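Local coordinates for protein N5-carboxyaminoimidazole ribonucleotide synthetase (Bacillus anthracis, PDB 3QFF) that probably uses ATP and bicarbonate to carboxylate aminoimidazole ribonucleotide, giving N5-carboxyaminoimidazole ribonucleotide in purine biosynthesis, at residues V201-P213 / Q297-T310. Numbering follows the deposited sequence.
Sequences VIRSVSGETKVFP and QHIRAICNLPLGET
T310 lies over one face of the F212 ring, its methyl CG2 centred 3.8 Å from the ring centroid in a CH-pi contact; Q297 CG approaches obliquely, and the Q297 amide stands nearly perpendicular to the ring. P213 CD sits at the ring edge, in plane. With OG1 between the backbone N and the carbonyl carbon (chi1 59°), T310 sends its methyl to the ring while OG1 donates to V211 O (2.7 Å) from above the carbonyl plane. The Q297 amide is held from both ends by G308, whose N donates to OE1 and whose O accepts from NE2; the aliphatic part of K210 packs on G308 O and L307 CB, and its NZ forms a weak salt bridge with E309 OE1 (3.3 Å). The antiparallel hairpin of strands 195-203 and 209-220, in the large antiparallel sheet of the ATP-grasp domain that continues into the strands of the C-terminal domain, here receives helix 294-303 and the chain that follows it. I202 CG2 meets A301 CB (3.7 Å) and L307 CD2. A Schellman motif with N304 at C-prime ends the helix, and A301 O there also accepts from V205 N in the type I turn S204-G207. E208, extended with CG anti to its backbone N (chi1 -169°), takes an almost straight bond from L307 N to OE2 (2.9 Å, 168°), above the carboxylate plane; one water joins OE2 to S204 OG and L305 O, another OE1 to L307 O.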
ATOM      1  N   VAL A 201       2.572 -18.687  -4.133  1.00 21.57           N
ATOM      2  CA  VAL A 201       1.217 -19.221  -3.974  1.00 21.84           C
ATOM      3  C   VAL A 201       0.675 -18.919  -2.568  1.00 21.37           C
ATOM      4  O   VAL A 201       1.423 -18.923  -1.570  1.00 21.62           O
ATOM      5  CB  VAL A 201       1.127 -20.745  -4.371  1.00 21.67           C
ATOM      6  CG1 VAL A 201       2.224 -21.557  -3.701  1.00 23.04           C
ATOM      7  CG2 VAL A 201      -0.258 -21.314  -4.071  1.00 22.63           C
ATOM      8  N   ILE A 202      -0.618 -18.626  -2.504  1.00 21.16           N
ATOM      9  CA  ILE A 202      -1.275 -18.277  -1.253  1.00 21.10           C
ATOM     10  C   ILE A 202      -2.396 -19.256  -1.001  1.00 21.08           C
ATOM     11  O   ILE A 202      -3.188 -19.516  -1.908  1.00 21.06           O
ATOM     12  CB  ILE A 202      -1.939 -16.876  -1.329  1.00 21.16           C
ATOM     13  CG1 ILE A 202      -0.992 -15.824  -1.918  1.00 21.89           C
ATOM     14  CG2 ILE A 202      -2.530 -16.466   0.068  1.00 20.17           C
ATOM     15  CD1 ILE A 202       0.285 -15.562  -1.099  1.00 21.87           C
ATOM     16  N   ARG A 203      -2.480 -19.777   0.218  1.00 20.92           N
ATOM     17  CA  ARG A 203      -3.591 -20.661   0.589  1.00 21.51           C
ATOM     18  C   ARG A 203      -4.117 -20.250   1.950  1.00 21.65           C
ATOM     19  O   ARG A 203      -3.359 -20.190   2.920  1.00 22.04           O
ATOM     20  CB  ARG A 203      -3.164 -22.137   0.597  1.00 20.97           C
ATOM     21  CG  ARG A 203      -4.329 -23.100   0.776  1.00 22.16           C
ATOM     22  CD  ARG A 203      -3.976 -24.544   0.388  1.00 24.58           C
ATOM     23  NE  ARG A 203      -5.058 -25.473   0.740  1.00 26.62           N
ATOM     24  CZ  ARG A 203      -5.255 -25.997   1.951  1.00 28.11           C
ATOM     25  NH1 ARG A 203      -4.455 -25.697   2.958  1.00 27.04           N
ATOM     26  NH2 ARG A 203      -6.271 -26.832   2.157  1.00 30.77           N
ATOM     27  N   SER A 204      -5.405 -19.946   2.018  1.00 22.50           N
ATOM     28  CA  SER A 204      -5.997 -19.475   3.272  1.00 23.18           C
ATOM     29  C   SER A 204      -6.297 -20.621   4.242  1.00 23.44           C
ATOM     30  O   SER A 204      -6.275 -21.793   3.864  1.00 23.49           O
ATOM     31  CB  SER A 204      -7.266 -18.649   3.009  1.00 23.46           C
ATOM     32  OG  SER A 204      -8.400 -19.483   2.800  1.00 23.03           O
ATOM     33  N   VAL A 205      -6.592 -20.255   5.491  1.00 23.75           N
ATOM     34  CA  VAL A 205      -6.981 -21.194   6.536  1.00 24.85           C
ATOM     35  C   VAL A 205      -8.105 -22.119   6.035  1.00 25.65           C
ATOM     36  O   VAL A 205      -8.063 -23.335   6.267  1.00 26.14           O
ATOM     37  CB  VAL A 205      -7.432 -20.426   7.826  1.00 24.93           C
ATOM     38  CG1 VAL A 205      -8.088 -21.365   8.838  1.00 25.92           C
ATOM     39  CG2 VAL A 205      -6.261 -19.740   8.468  1.00 24.27           C
ATOM     40  N   SER A 206      -9.077 -21.555   5.315  1.00 25.56           N
ATOM     41  CA  SER A 206     -10.205 -22.340   4.808  1.00 26.10           C
ATOM     42  C   SER A 206      -9.925 -23.094   3.494  1.00 26.01           C
ATOM     43  O   SER A 206     -10.805 -23.785   2.985  1.00 26.26           O
ATOM     44  CB  SER A 206     -11.453 -21.464   4.657  1.00 26.72           C
ATOM     45  OG  SER A 206     -11.268 -20.470   3.660  1.00 26.88           O
ATOM     46  N   GLY A 207      -8.714 -22.954   2.954  1.00 25.08           N
ATOM     47  CA  GLY A 207      -8.327 -23.654   1.729  1.00 25.02           C
ATOM     48  C   GLY A 207      -8.522 -22.930   0.398  1.00 25.03           C
ATOM     49  O   GLY A 207      -8.284 -23.521  -0.646  1.00 24.23           O
ATOM     50  N   GLU A 208      -8.944 -21.662   0.416  1.00 24.87           N
ATOM     51  CA  GLU A 208      -8.932 -20.857  -0.820  1.00 25.27           C
ATOM     52  C   GLU A 208      -7.486 -20.657  -1.288  1.00 25.37           C
ATOM     53  O   GLU A 208      -6.612 -20.396  -0.470  1.00 25.27           O
ATOM     54  CB  GLU A 208      -9.603 -19.499  -0.615  1.00 24.83           C
ATOM     55  CG  GLU A 208      -9.840 -18.754  -1.913  1.00 25.65           C
ATOM     56  CD  GLU A 208     -10.357 -17.352  -1.704  1.00 27.60           C
ATOM     57  OE1 GLU A 208     -10.677 -16.703  -2.715  1.00 29.97           O
ATOM     58  OE2 GLU A 208     -10.437 -16.892  -0.539  1.00 26.91           O
ATOM     59  N   THR A 209      -7.241 -20.800  -2.591  1.00 25.42           N
ATOM     60  CA  THR A 209      -5.883 -20.683  -3.140  1.00 26.28           C
ATOM     61  C   THR A 209      -5.815 -19.587  -4.192  1.00 25.62           C
ATOM     62  O   THR A 209      -6.769 -19.372  -4.947  1.00 25.95           O
ATOM     63  CB  THR A 209      -5.376 -22.057  -3.720  1.00 26.27           C
ATOM     64  OG1 THR A 209      -5.374 -23.027  -2.667  1.00 28.98           O
ATOM     65  CG2 THR A 209      -3.959 -21.956  -4.243  1.00 28.53           C
ATOM     66  N   LYS A 210      -4.689 -18.873  -4.228  1.00 24.91           N
ATOM     67  CA  LYS A 210      -4.406 -17.931  -5.307  1.00 23.10           C
ATOM     68  C   LYS A 210      -2.951 -18.096  -5.665  1.00 22.94           C
ATOM     69  O   LYS A 210      -2.126 -18.367  -4.794  1.00 22.46           O
ATOM     70  CB  LYS A 210      -4.664 -16.477  -4.893  1.00 23.41           C
ATOM     71  CG  LYS A 210      -6.120 -16.087  -4.621  1.00 22.82           C
ATOM     72  CD  LYS A 210      -6.966 -15.949  -5.883  1.00 23.85           C
ATOM     73  CE  LYS A 210      -8.417 -15.812  -5.457  1.00 25.95           C
ATOM     74  NZ  LYS A 210      -9.349 -15.851  -6.591  1.00 30.40           N
ATOM     75  N   VAL A 211      -2.635 -17.911  -6.943  1.00 22.22           N
ATOM     76  CA  VAL A 211      -1.259 -17.988  -7.413  1.00 22.31           C
ATOM     77  C   VAL A 211      -0.908 -16.676  -8.120  1.00 22.08           C
ATOM     78  O   VAL A 211      -1.710 -16.125  -8.902  1.00 22.57           O
ATOM     79  CB  VAL A 211      -1.040 -19.190  -8.358  1.00 22.41           C
ATOM     80  CG1 VAL A 211       0.445 -19.448  -8.586  1.00 22.34           C
ATOM     81  CG2 VAL A 211      -1.687 -20.436  -7.772  1.00 24.23           C
ATOM     82  N   PHE A 212       0.268 -16.160  -7.816  1.00 21.24           N
ATOM     83  CA  PHE A 212       0.787 -14.986  -8.500  1.00 21.72           C
ATOM     84  C   PHE A 212       1.460 -15.374  -9.815  1.00 22.45           C
ATOM     85  O   PHE A 212       1.766 -16.549 -10.025  1.00 22.44           O
ATOM     86  CB  PHE A 212       1.770 -14.244  -7.601  1.00 20.71           C
ATOM     87  CG  PHE A 212       1.105 -13.399  -6.575  1.00 20.87           C
ATOM     88  CD1 PHE A 212       0.986 -13.855  -5.254  1.00 18.01           C
ATOM     89  CD2 PHE A 212       0.574 -12.163  -6.921  1.00 19.26           C
ATOM     90  CE1 PHE A 212       0.371 -13.055  -4.281  1.00 21.88           C
ATOM     91  CE2 PHE A 212      -0.044 -11.354  -5.950  1.00 19.85           C
ATOM     92  CZ  PHE A 212      -0.143 -11.799  -4.634  1.00 17.85           C
ATOM     93  N   PRO A 213       1.670 -14.393 -10.710  1.00 23.33           N
ATOM     94  CA  PRO A 213       2.295 -14.713 -12.007  1.00 24.15           C
ATOM     95  C   PRO A 213       3.744 -15.159 -11.831  1.00 24.10           C
ATOM     96  O   PRO A 213       4.394 -14.778 -10.844  1.00 25.65           O
ATOM     97  CB  PRO A 213       2.248 -13.382 -12.788  1.00 24.41           C
ATOM     98  CG  PRO A 213       1.340 -12.476 -12.021  1.00 24.64           C
ATOM     99  CD  PRO A 213       1.279 -12.977 -10.599  1.00 24.14           C
ATOM    100  N   GLN A 297      -2.043 -10.392   0.773  1.00 20.63           N
ATOM    101  CA  GLN A 297      -2.495 -11.787   0.641  1.00 21.21           C
ATOM    102  C   GLN A 297      -2.179 -12.616   1.876  1.00 20.69           C
ATOM    103  O   GLN A 297      -3.023 -13.373   2.352  1.00 21.18           O
ATOM    104  CB  GLN A 297      -1.908 -12.471  -0.607  1.00 21.30           C
ATOM    105  CG  GLN A 297      -2.468 -11.964  -1.922  1.00 22.33           C
ATOM    106  CD  GLN A 297      -3.935 -12.367  -2.154  1.00 25.24           C
ATOM    107  OE1 GLN A 297      -4.811 -12.104  -1.323  1.00 27.27           O
ATOM    108  NE2 GLN A 297      -4.199 -12.987  -3.296  1.00 23.23           N
ATOM    109  N   HIS A 298      -0.964 -12.472   2.392  1.00 20.33           N
ATOM    110  CA  HIS A 298      -0.526 -13.243   3.555  1.00 20.56           C
ATOM    111  C   HIS A 298      -1.400 -12.936   4.776  1.00 20.38           C
ATOM    112  O   HIS A 298      -1.820 -13.857   5.503  1.00 20.05           O
ATOM    113  CB  HIS A 298       0.954 -12.972   3.870  1.00 20.64           C
ATOM    114  CG  HIS A 298       1.478 -13.778   5.020  1.00 21.87           C
ATOM    115  ND1 HIS A 298       1.896 -15.085   4.889  1.00 22.45           N
ATOM    116  CD2 HIS A 298       1.648 -13.459   6.325  1.00 23.60           C
ATOM    117  CE1 HIS A 298       2.301 -15.538   6.062  1.00 25.01           C
ATOM    118  NE2 HIS A 298       2.144 -14.574   6.956  1.00 25.96           N
ATOM    119  N   ILE A 299      -1.673 -11.648   4.995  1.00 20.08           N
ATOM    120  CA  ILE A 299      -2.557 -11.239   6.096  1.00 20.54           C
ATOM    121  C   ILE A 299      -3.961 -11.861   5.953  1.00 20.51           C
ATOM    122  O   ILE A 299      -4.485 -12.456   6.909  1.00 20.87           O
ATOM    123  CB  ILE A 299      -2.641  -9.692   6.249  1.00 20.65           C
ATOM    124  CG1 ILE A 299      -1.275  -9.094   6.638  1.00 20.49           C
ATOM    125  CG2 ILE A 299      -3.700  -9.308   7.295  1.00 21.01           C
ATOM    126  CD1 ILE A 299      -0.590  -9.759   7.861  1.00 23.05           C
ATOM    127  N   ARG A 300      -4.555 -11.739   4.764  1.00 20.38           N
ATOM    128  CA  ARG A 300      -5.883 -12.319   4.491  1.00 20.31           C
ATOM    129  C   ARG A 300      -5.889 -13.822   4.708  1.00 19.88           C
ATOM    130  O   ARG A 300      -6.842 -14.345   5.259  1.00 19.73           O
ATOM    131  CB  ARG A 300      -6.353 -12.025   3.065  1.00 20.95           C
ATOM    132  CG  ARG A 300      -6.633 -10.564   2.793  1.00 22.95           C
ATOM    133  CD  ARG A 300      -6.704 -10.279   1.274  1.00 24.52           C
ATOM    134  NE  ARG A 300      -7.302  -8.973   1.004  1.00 27.77           N
ATOM    135  CZ  ARG A 300      -6.664  -7.799   1.067  1.00 31.91           C
ATOM    136  NH1 ARG A 300      -5.381  -7.737   1.392  1.00 32.62           N
ATOM    137  NH2 ARG A 300      -7.321  -6.664   0.808  1.00 32.56           N
ATOM    138  N   ALA A 301      -4.830 -14.500   4.263  1.00 18.95           N
ATOM    139  CA  ALA A 301      -4.717 -15.952   4.371  1.00 18.84           C
ATOM    140  C   ALA A 301      -4.724 -16.448   5.822  1.00 19.46           C
ATOM    141  O   ALA A 301      -5.445 -17.401   6.156  1.00 18.42           O
ATOM    142  CB  ALA A 301      -3.445 -16.470   3.642  1.00 18.63           C
ATOM    143  N   ILE A 302      -3.919 -15.819   6.673  1.00 19.28           N
ATOM    144  CA  ILE A 302      -3.821 -16.267   8.060  1.00 20.58           C
ATOM    145  C   ILE A 302      -5.042 -15.847   8.896  1.00 20.63           C
ATOM    146  O   ILE A 302      -5.388 -16.519   9.869  1.00 20.69           O
ATOM    147  CB  ILE A 302      -2.501 -15.831   8.743  1.00 20.21           C
ATOM    148  CG1 ILE A 302      -2.446 -14.310   8.898  1.00 20.58           C
ATOM    149  CG2 ILE A 302      -1.275 -16.413   7.975  1.00 21.58           C
ATOM    150  CD1 ILE A 302      -1.316 -13.812   9.796  1.00 22.10           C
ATOM    151  N   CYS A 303      -5.665 -14.732   8.524  1.00 20.88           N
ATOM    152  CA  CYS A 303      -6.850 -14.241   9.220  1.00 21.89           C
ATOM    153  C   CYS A 303      -8.124 -14.883   8.670  1.00 22.79           C
ATOM    154  O   CYS A 303      -9.211 -14.670   9.214  1.00 22.60           O
ATOM    155  CB  CYS A 303      -6.961 -12.711   9.121  1.00 21.88           C
ATOM    156  SG  CYS A 303      -5.676 -11.789  10.001  1.00 22.99           S
ATOM    157  N   ASN A 304      -7.978 -15.665   7.594  1.00 23.14           N
ATOM    158  CA  ASN A 304      -9.097 -16.341   6.927  1.00 24.12           C
ATOM    159  C   ASN A 304     -10.129 -15.358   6.360  1.00 24.12           C
ATOM    160  O   ASN A 304     -11.337 -15.543   6.490  1.00 24.62           O
ATOM    161  CB  ASN A 304      -9.739 -17.392   7.857  1.00 23.72           C
ATOM    162  CG  ASN A 304     -10.536 -18.452   7.100  1.00 25.65           C
ATOM    163  OD1 ASN A 304     -10.303 -18.695   5.912  1.00 26.38           O
ATOM    164  ND2 ASN A 304     -11.483 -19.094   7.794  1.00 25.71           N
ATOM    165  N   LEU A 305      -9.639 -14.288   5.746  1.00 24.43           N
ATOM    166  CA  LEU A 305     -10.491 -13.405   4.952  1.00 24.37           C
ATOM    167  C   LEU A 305     -10.478 -13.897   3.507  1.00 24.26           C
ATOM    168  O   LEU A 305      -9.589 -14.672   3.117  1.00 24.13           O
ATOM    169  CB  LEU A 305      -9.978 -11.965   5.022  1.00 24.84           C
ATOM    170  CG  LEU A 305      -9.646 -11.407   6.410  1.00 25.43           C
ATOM    171  CD1 LEU A 305      -9.028 -10.036   6.262  1.00 25.52           C
ATOM    172  CD2 LEU A 305     -10.901 -11.351   7.310  1.00 24.92           C
ATOM    173  N   PRO A 306     -11.455 -13.469   2.698  1.00 24.22           N
ATOM    174  CA  PRO A 306     -11.371 -13.845   1.283  1.00 23.70           C
ATOM    175  C   PRO A 306     -10.059 -13.335   0.672  1.00 23.13           C
ATOM    176  O   PRO A 306      -9.603 -12.229   1.005  1.00 22.07           O
ATOM    177  CB  PRO A 306     -12.553 -13.101   0.665  1.00 23.91           C
ATOM    178  CG  PRO A 306     -13.527 -12.945   1.799  1.00 25.01           C
ATOM    179  CD  PRO A 306     -12.623 -12.596   2.953  1.00 24.34           C
ATOM    180  N   LEU A 307      -9.454 -14.137  -0.199  1.00 22.01           N
ATOM    181  CA  LEU A 307      -8.209 -13.734  -0.829  1.00 22.30           C
ATOM    182  C   LEU A 307      -8.488 -12.695  -1.914  1.00 22.66           C
ATOM    183  O   LEU A 307      -9.546 -12.708  -2.521  1.00 22.77           O
ATOM    184  CB  LEU A 307      -7.454 -14.949  -1.386  1.00 21.04           C
ATOM    185  CG  LEU A 307      -7.042 -16.017  -0.361  1.00 21.30           C
ATOM    186  CD1 LEU A 307      -6.277 -17.169  -1.038  1.00 20.63           C
ATOM    187  CD2 LEU A 307      -6.220 -15.431   0.818  1.00 20.35           C
ATOM    188  N   GLY A 308      -7.545 -11.786  -2.141  1.00 22.53           N
ATOM    189  CA  GLY A 308      -7.693 -10.837  -3.241  1.00 23.00           C
ATOM    190  C   GLY A 308      -7.215 -11.412  -4.564  1.00 22.69           C
ATOM    191  O   GLY A 308      -6.640 -12.494  -4.606  1.00 23.20           O
ATOM    192  N   GLU A 309      -7.452 -10.691  -5.648  1.00 23.56           N
ATOM    193  CA  GLU A 309      -6.999 -11.141  -6.971  1.00 24.34           C
ATOM    194  C   GLU A 309      -5.491 -10.964  -7.171  1.00 23.89           C
ATOM    195  O   GLU A 309      -4.873 -10.105  -6.539  1.00 23.18           O
ATOM    196  CB  GLU A 309      -7.819 -10.475  -8.090  1.00 24.97           C
ATOM    197  CG  GLU A 309      -9.344 -10.699  -7.948  1.00 27.77           C
ATOM    198  CD  GLU A 309      -9.724 -12.178  -7.737  1.00 32.36           C
ATOM    199  OE1 GLU A 309      -9.152 -13.051  -8.419  1.00 34.34           O
ATOM    200  OE2 GLU A 309     -10.604 -12.472  -6.896  1.00 35.14           O
ATOM    201  N   THR A 310      -4.901 -11.782  -8.040  1.00 24.00           N
ATOM    202  CA  THR A 310      -3.446 -11.745  -8.252  1.00 24.77           C
ATOM    203  C   THR A 310      -3.043 -11.313  -9.658  1.00 25.75           C
ATOM    204  O   THR A 310      -1.883 -11.496 -10.063  1.00 26.51           O
ATOM    205  CB  THR A 310      -2.813 -13.105  -8.002  1.00 25.28           C
ATOM    206  OG1 THR A 310      -3.405 -14.050  -8.896  1.00 26.05           O
ATOM    207  CG2 THR A 310      -3.027 -13.538  -6.558  1.00 24.11           C
TER
HETATM  208  O   HOH W   1      -9.962 -17.224   2.080  1.00 33.13           O
HETATM  209  O   HOH W   2     -11.647 -14.419  -2.819  1.00 34.54           O